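Local coordinates for thyroid hormone-inducible hepatic protein (Mus musculus, PDB 3ONT) that helps regulate lipogenesis, notably in lactating mammary gland, forms homodimers, and may modulate fatty-acid synthesis by pairing with MID1IP1, at residues A[57-60]-A[61-65]; A[117-120]-A[121-125]; A[130-133]-A[134-137]. One frame throughout, in Å; residues are numbered along the deposited sequence.

How the contacts relate
The three contacts come in series along the chain: contact 1 on helix 58-73, then contacts 2 and 3 on the long helix 115-147. Contact 1 marks the N-terminal start of its helix. Contacts 2 and 3 are successive sites of one helix, their centres 19 Å apart, with about 5 Å between nearest atoms. Contact 1 also lies 19 Å from contact 2, centre to centre, but 36 Å from contact 3, on the opposite side of the chain's centre. All three reach the second subunit. Contact 1 packs on Leu-133, Lys-136, Ala-137 and Val-140 of that subunit, so contacts 1 and 3, remote within one chain, adjoin across the homodimer.

Contact 1 of 3, residues A[57-60]-A[61-65]; sequences DLYT and YFTML
Tyr-59 and Thr-63 meet in a local i to i+4 contact within the capped first turns of helix 58-73. The Thr-63 hydroxyl lies over one face of the Tyr-59 ring, 3.7 Å from OG1 to CE2 and displaced toward the rim. With Thr-63 OG1 beside its own backbone N (chi1 -68°), that hydroxyl also turns back to donate to Tyr-59 O at 3.0 Å. Thr-63 N bonds to the same Tyr-59 O, from the other face of the carbonyl plane, so two donors grip one oxygen. On the neighbouring flank, Tyr-59 CD1 approaches Phe-62 CD2 at 4.1 Å. An alanine in place of Tyr-59 would probably leave the Thr-63 hydroxyl without its aromatic cover and take from Arg-40 its cation-pi partner. Before the helix, Asp-57 OD2 accepts from Thr-60 N (3.1 Å, 154° at the hydrogen), met nearly along the C-O axis. Thr-60 OG1 donates to the same oxygen from above the carboxylate plane, while Asp-57 OD1 takes Asp-41 N, tying the cap to the preceding loop. The capping bond from Thr-60 N identifies Asp-57 as an aspartate N-cap, typical of the start of an alpha-helix.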
loop_
_atom_site.group_PDB
_atom_site.type_symbol
_atom_site.label_atom_id
_atom_site.label_comp_id
_atom_site.label_asym_id
_atom_site.label_seq_id
_atom_site.Cartn_x
_atom_site.Cartn_y
_atom_site.Cartn_z
ATOM N N ASP A 57 -17.062 19.913 -6.720
ATOM C CA ASP A 57 -16.269 21.123 -6.525
ATOM C C ASP A 57 -15.172 20.912 -5.478
ATOM O O ASP A 57 -14.934 19.792 -5.010
ATOM C CB ASP A 57 -17.175 22.284 -6.105
ATOM C CG ASP A 57 -18.014 21.973 -4.836
ATOM O OD1 ASP A 57 -19.047 22.658 -4.621
ATOM O OD2 ASP A 57 -17.663 21.060 -4.046
ATOM N N LEU A 58 -14.539 22.010 -5.080
ATOM C CA LEU A 58 -13.490 21.988 -4.072
ATOM C C LEU A 58 -13.943 21.378 -2.746
ATOM O O LEU A 58 -13.165 20.698 -2.085
ATOM C CB LEU A 58 -12.945 23.386 -3.846
ATOM C CG LEU A 58 -11.560 23.404 -3.214
ATOM C CD1 LEU A 58 -10.614 22.411 -3.927
ATOM C CD2 LEU A 58 -10.983 24.818 -3.221
ATOM N N TYR A 59 -15.190 21.602 -2.342
ATOM C CA TYR A 59 -15.652 20.982 -1.115
ATOM C C TYR A 59 -15.704 19.455 -1.222
ATOM O O TYR A 59 -15.385 18.748 -0.247
ATOM C CB TYR A 59 -16.987 21.563 -0.651
ATOM C CG TYR A 59 -17.544 20.850 0.559
ATOM C CD1 TYR A 59 -17.129 21.189 1.847
ATOM C CD2 TYR A 59 -18.462 19.807 0.412
ATOM C CE1 TYR A 59 -17.627 20.522 2.949
ATOM C CE2 TYR A 59 -18.958 19.131 1.502
ATOM C CZ TYR A 59 -18.544 19.492 2.766
ATOM O OH TYR A 59 -19.049 18.813 3.850
ATOM N N THR A 60 -16.091 18.941 -2.387
ATOM C CA THR A 60 -16.134 17.506 -2.627
ATOM C C THR A 60 -14.722 16.933 -2.531
ATOM O O THR A 60 -14.503 15.837 -2.005
ATOM C CB THR A 60 -16.663 17.204 -4.034
ATOM O OG1 THR A 60 -17.803 18.028 -4.299
ATOM C CG2 THR A 60 -17.048 15.735 -4.186
ATOM N N TYR A 61 -13.762 17.700 -3.034
ATOM C CA TYR A 61 -12.394 17.283 -3.076
ATOM C C TYR A 61 -11.785 17.257 -1.678
ATOM O O TYR A 61 -11.160 16.269 -1.262
ATOM C CB TYR A 61 -11.620 18.237 -3.962
ATOM C CG TYR A 61 -10.274 17.717 -4.319
ATOM C CD1 TYR A 61 -10.140 16.631 -5.177
ATOM C CD2 TYR A 61 -9.127 18.295 -3.793
ATOM C CE1 TYR A 61 -8.898 16.139 -5.504
ATOM C CE2 TYR A 61 -7.868 17.800 -4.114
ATOM C CZ TYR A 61 -7.768 16.728 -4.963
ATOM O OH TYR A 61 -6.535 16.243 -5.283
ATOM N N PHE A 62 -11.938 18.360 -0.970
ATOM C CA PHE A 62 -11.621 18.450 0.441
ATOM C C PHE A 62 -12.182 17.217 1.189
ATOM O O PHE A 62 -11.463 16.528 1.907
ATOM C CB PHE A 62 -12.219 19.774 0.921
ATOM C CG PHE A 62 -12.230 19.969 2.393
ATOM C CD1 PHE A 62 -11.096 20.385 3.061
ATOM C CD2 PHE A 62 -13.422 19.829 3.109
ATOM C CE1 PHE A 62 -11.132 20.624 4.446
ATOM C CE2 PHE A 62 -13.474 20.055 4.484
ATOM C CZ PHE A 62 -12.326 20.450 5.153
ATOM N N THR A 63 -13.450 16.911 0.978
ATOM C CA THR A 63 -14.049 15.744 1.602
ATOM C C THR A 63 -13.296 14.453 1.280
ATOM O O THR A 63 -13.050 13.632 2.171
ATOM C CB THR A 63 -15.496 15.647 1.186
ATOM O OG1 THR A 63 -16.172 16.745 1.784
ATOM C CG2 THR A 63 -16.148 14.390 1.673
HETATM N N MSE A 64 -12.916 14.277 0.019
HETATM C CA MSE A 64 -12.206 13.079 -0.397
HETATM C C MSE A 64 -10.864 12.984 0.327
HETATM O O MSE A 64 -10.505 11.927 0.850
HETATM C CB MSE A 64 -12.012 13.066 -1.911
HETATM C CG MSE A 64 -11.417 11.766 -2.422
HETATM SE SE MSE A 64 -10.828 11.797 -4.306
HETATM C CE MSE A 64 -9.312 13.028 -4.085
ATOM N N LEU A 65 -10.133 14.098 0.342
ATOM C CA LEU A 65 -8.859 14.178 1.023
ATOM C C LEU A 65 -9.008 13.710 2.469
ATOM O O LEU A 65 -8.232 12.871 2.931
ATOM C CB LEU A 65 -8.327 15.603 0.969
ATOM C CG LEU A 65 -7.859 16.128 -0.390
ATOM C CD1 LEU A 65 -7.466 17.582 -0.260
ATOM C CD2 LEU A 65 -6.698 15.316 -0.913
#

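Contact 2 of 3, residues A[117-120]-A[121-125]; sequences AQFH and LHFCS
An aromatic cluster on helix 115-147 joins Phe-119, His-120 and Phe-123 over about one turn. His-120 turns an edge toward the face of Phe-123, offset from its middle: the planes stand at 89°, and His-120 CD2 comes within 3.4 Å of Phe-123 CE2. Phe-119 reaches the same ring, its CE2 lying 3.3 Å from Phe-123 CD2. These two phenyl planes are inclined at 58°, and Phe-119 CD2 lies in the plane of the Phe-123 ring, at its edge. Residues spaced three and four apart thus share one flank of the alpha-helix; it faces helix 58-73 through Ile-68, Glu-71 and Val-72, while Leu-126 of the second subunit packs on both phenylalanines. Carrying CG anti to the backbone N (chi1 -168°), His-120 also presents a face to Cys-124, whose SG sits over it, 3.8 Å from the ring centroid, a sulfur-aromatic contact. The backbone follows the same spacing: Cys-124 N donates to His-120 O at 3.0 Å. Farther round, Ser-125 OG bonds to Leu-121 O at 2.7 Å from above the carbonyl plane, doubling the backbone bond from Ser-125 N. His-122 ND1 hydrogen-bonds to His-122 ND1 of the second subunit, where the two copies of the helix meet.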
loop_
_atom_site.group_PDB
_atom_site.type_symbol
_atom_site.label_atom_id
_atom_site.label_comp_id
_atom_site.label_asym_id
_atom_site.label_seq_id
_atom_site.Cartn_x
_atom_site.Cartn_y
_atom_site.Cartn_z
ATOM N N ALA A 117 -11.117 5.592 -4.962
ATOM C CA ALA A 117 -11.436 4.221 -5.360
ATOM C C ALA A 117 -10.174 3.444 -5.741
ATOM O O ALA A 117 -10.005 2.294 -5.345
ATOM C CB ALA A 117 -12.405 4.232 -6.506
ATOM N N GLN A 118 -9.306 4.090 -6.511
ATOM C CA GLN A 118 -8.021 3.532 -6.897
ATOM C C GLN A 118 -7.162 3.253 -5.661
ATOM O O GLN A 118 -6.647 2.144 -5.499
ATOM C CB GLN A 118 -7.310 4.457 -7.894
ATOM C CG GLN A 118 -8.023 4.495 -9.252
ATOM C CD GLN A 118 -7.444 5.531 -10.238
ATOM O OE1 GLN A 118 -6.274 5.944 -10.140
ATOM N NE2 GLN A 118 -8.270 5.939 -11.209
ATOM N N PHE A 119 -7.066 4.241 -4.774
ATOM C CA PHE A 119 -6.319 4.114 -3.535
ATOM C C PHE A 119 -6.808 2.884 -2.807
ATOM O O PHE A 119 -6.021 2.019 -2.415
ATOM C CB PHE A 119 -6.509 5.364 -2.669
ATOM C CG PHE A 119 -5.953 5.240 -1.278
ATOM C CD1 PHE A 119 -4.582 5.399 -1.038
ATOM C CD2 PHE A 119 -6.796 5.005 -0.194
ATOM C CE1 PHE A 119 -4.043 5.296 0.271
ATOM C CE2 PHE A 119 -6.274 4.899 1.123
ATOM C CZ PHE A 119 -4.895 5.042 1.348
ATOM N N HIS A 120 -8.123 2.798 -2.644
ATOM C CA HIS A 120 -8.726 1.686 -1.942
ATOM C C HIS A 120 -8.381 0.360 -2.622
ATOM O O HIS A 120 -8.019 -0.603 -1.951
ATOM C CB HIS A 120 -10.233 1.879 -1.834
ATOM C CG HIS A 120 -10.885 0.923 -0.888
ATOM N ND1 HIS A 120 -11.677 -0.124 -1.315
ATOM C CD2 HIS A 120 -10.839 0.833 0.466
ATOM C CE1 HIS A 120 -12.099 -0.809 -0.262
ATOM N NE2 HIS A 120 -11.604 -0.252 0.831
ATOM N N LEU A 121 -8.463 0.313 -3.946
ATOM C CA LEU A 121 -8.111 -0.908 -4.646
ATOM C C LEU A 121 -6.672 -1.353 -4.300
ATOM O O LEU A 121 -6.459 -2.480 -3.864
ATOM C CB LEU A 121 -8.264 -0.749 -6.153
ATOM C CG LEU A 121 -7.585 -1.860 -6.980
ATOM C CD1 LEU A 121 -8.150 -3.266 -6.692
ATOM C CD2 LEU A 121 -7.708 -1.535 -8.445
ATOM N N HIS A 122 -5.715 -0.450 -4.491
ATOM C CA HIS A 122 -4.325 -0.664 -4.118
ATOM C C HIS A 122 -4.107 -1.103 -2.679
ATOM O O HIS A 122 -3.548 -2.185 -2.461
ATOM C CB HIS A 122 -3.522 0.570 -4.448
ATOM C CG HIS A 122 -3.498 0.856 -5.914
ATOM N ND1 HIS A 122 -3.276 -0.130 -6.856
ATOM C CD2 HIS A 122 -3.690 2.001 -6.604
ATOM C CE1 HIS A 122 -3.321 0.400 -8.064
ATOM N NE2 HIS A 122 -3.575 1.692 -7.939
ATOM N N PHE A 123 -4.563 -0.315 -1.698
ATOM C CA PHE A 123 -4.265 -0.675 -0.312
ATOM C C PHE A 123 -4.876 -2.006 0.071
ATOM O O PHE A 123 -4.263 -2.760 0.804
ATOM C CB PHE A 123 -4.453 0.494 0.719
ATOM C CG PHE A 123 -5.792 0.549 1.443
ATOM C CD1 PHE A 123 -6.164 -0.421 2.368
ATOM C CD2 PHE A 123 -6.654 1.648 1.250
ATOM C CE1 PHE A 123 -7.413 -0.339 3.061
ATOM C CE2 PHE A 123 -7.927 1.771 1.949
ATOM C CZ PHE A 123 -8.299 0.771 2.855
ATOM N N CYS A 124 -6.048 -2.319 -0.463
ATOM C CA CYS A 124 -6.679 -3.609 -0.186
ATOM C C CYS A 124 -5.903 -4.776 -0.792
ATOM O O CYS A 124 -5.820 -5.853 -0.191
ATOM C CB CYS A 124 -8.116 -3.657 -0.713
ATOM S SG CYS A 124 -9.333 -3.003 0.415
ATOM N N SER A 125 -5.371 -4.599 -1.998
ATOM C CA SER A 125 -4.679 -5.732 -2.585
ATOM C C SER A 125 -3.300 -5.944 -1.987
ATOM O O SER A 125 -2.866 -7.078 -1.878
ATOM C CB SER A 125 -4.733 -5.805 -4.125
ATOM O OG SER A 125 -4.969 -4.574 -4.747
#

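Contact 3 of 3, residues A[130-133]-A[134-137]; sequences LTHL and TRKA
His-132 meets Lys-136 and Arg-135 on this turn of helix 115-147, while Thr-134 reaches back to Leu-130 O; the contact is built round His-132 and Thr-134, with Leu-133 between them. His-132 holds its ring over the aliphatic part of Lys-136: CG of Lys-136 lies 4.0 Å from the ring centroid and 14° off the normal, a CH-pi contact displaced toward the rim. The next methylene follows, with Lys-136 CD at 3.4 Å from His-132 NE2. Bends at chi2 and chi3 of Lys-136 let the methylenes follow the ring before the amine leads off. Arg-135 comes instead to the ring edge, its NH2 near the imidazole plane and 3.4 Å from His-132 ND1, where poor alignment rules out a hydrogen bond. The guanidinium and ring planes are 77° apart. His-132 NE2 is hydrogen-bonded to Glu-112 OE2 of the second subunit.

Thr-134 sets its OG1 beside the backbone N (chi1 -64°), which brings the hydroxyl to Leu-130 O at 2.6 Å, above the carbonyl plane. Thr-134 N donates to that same oxygen at 2.8 Å from the other face, giving it two grips. In this way the hydroxyl of the buried Thr-134 finds its partner inside its own helix, while Tyr-22 of the second subunit packs on the residue. Leu-133, one residue earlier, accepts at its O the N-H of Ala-137 (2.7 Å), and its side chain packs on Tyr-61 of the second subunit. Intrahelical i to i+4 bonding with side chains directed to a partner chain is typical of a long helix in a helical-bundle dimer, here the Spot 14 homodimer.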
loop_
_atom_site.group_PDB
_atom_site.type_symbol
_atom_site.label_atom_id
_atom_site.label_comp_id
_atom_site.label_asym_id
_atom_site.label_seq_id
_atom_site.Cartn_x
_atom_site.Cartn_y
_atom_site.Cartn_z
ATOM N N LEU A 130 0.052 -9.538 1.222
ATOM C CA LEU A 130 0.859 -9.807 2.417
ATOM C C LEU A 130 0.220 -10.869 3.333
ATOM O O LEU A 130 0.922 -11.676 3.939
ATOM C CB LEU A 130 1.135 -8.521 3.196
ATOM C CG LEU A 130 1.919 -7.421 2.477
ATOM C CD1 LEU A 130 2.147 -6.257 3.374
ATOM C CD2 LEU A 130 3.249 -7.938 1.994
ATOM N N THR A 131 -1.109 -10.867 3.427
ATOM C CA THR A 131 -1.825 -11.841 4.252
ATOM C C THR A 131 -1.651 -13.243 3.680
ATOM O O THR A 131 -1.368 -14.200 4.407
ATOM C CB THR A 131 -3.321 -11.482 4.343
ATOM O OG1 THR A 131 -3.491 -10.498 5.366
ATOM C CG2 THR A 131 -4.178 -12.708 4.678
ATOM N N HIS A 132 -1.835 -13.352 2.369
ATOM C CA HIS A 132 -1.627 -14.602 1.664
ATOM C C HIS A 132 -0.169 -15.078 1.870
ATOM O O HIS A 132 0.055 -16.195 2.337
ATOM C CB HIS A 132 -1.957 -14.401 0.181
ATOM C CG HIS A 132 -1.715 -15.607 -0.662
ATOM N ND1 HIS A 132 -2.450 -16.767 -0.531
ATOM C CD2 HIS A 132 -0.822 -15.833 -1.652
ATOM C CE1 HIS A 132 -2.017 -17.662 -1.402
ATOM N NE2 HIS A 132 -1.029 -17.121 -2.095
ATOM N N LEU A 133 0.798 -14.204 1.575
ATOM C CA LEU A 133 2.200 -14.555 1.638
ATOM C C LEU A 133 2.706 -14.873 3.058
ATOM O O LEU A 133 3.600 -15.720 3.227
ATOM C CB LEU A 133 3.050 -13.469 0.994
ATOM C CG LEU A 133 2.886 -13.296 -0.520
ATOM C CD1 LEU A 133 3.847 -12.234 -1.014
ATOM C CD2 LEU A 133 3.074 -14.593 -1.301
ATOM N N THR A 134 2.138 -14.203 4.059
ATOM C CA THR A 134 2.397 -14.503 5.456
ATOM C C THR A 134 2.058 -15.962 5.743
ATOM O O THR A 134 2.835 -16.663 6.391
ATOM C CB THR A 134 1.602 -13.555 6.410
ATOM O OG1 THR A 134 2.058 -12.209 6.231
ATOM C CG2 THR A 134 1.783 -13.951 7.871
ATOM N N ARG A 135 0.908 -16.421 5.255
ATOM C CA ARG A 135 0.528 -17.831 5.401
ATOM C C ARG A 135 1.503 -18.745 4.643
ATOM O O ARG A 135 1.884 -19.797 5.149
ATOM C CB ARG A 135 -0.901 -18.072 4.909
ATOM C CG ARG A 135 -1.573 -19.284 5.544
ATOM C CD ARG A 135 -2.219 -20.223 4.507
ATOM N NE ARG A 135 -2.934 -19.518 3.431
ATOM C CZ ARG A 135 -3.092 -19.988 2.190
ATOM N NH1 ARG A 135 -2.579 -21.168 1.839
ATOM N NH2 ARG A 135 -3.754 -19.267 1.287
ATOM N N LYS A 136 1.910 -18.337 3.443
ATOM C CA LYS A 136 2.761 -19.186 2.605
ATOM C C LYS A 136 4.179 -19.307 3.184
ATOM O O LYS A 136 4.708 -20.411 3.282
ATOM C CB LYS A 136 2.791 -18.685 1.168
ATOM C CG LYS A 136 1.410 -18.381 0.600
ATOM C CD LYS A 136 0.980 -19.376 -0.451
ATOM C CE LYS A 136 0.607 -20.703 0.145
ATOM N NZ LYS A 136 0.843 -21.796 -0.841
ATOM N N ALA A 137 4.764 -18.180 3.600
ATOM C CA ALA A 137 6.000 -18.184 4.379
ATOM C C ALA A 137 5.926 -19.129 5.589
ATOM O O ALA A 137 6.886 -19.859 5.868
ATOM C CB ALA A 137 6.374 -16.773 4.804
#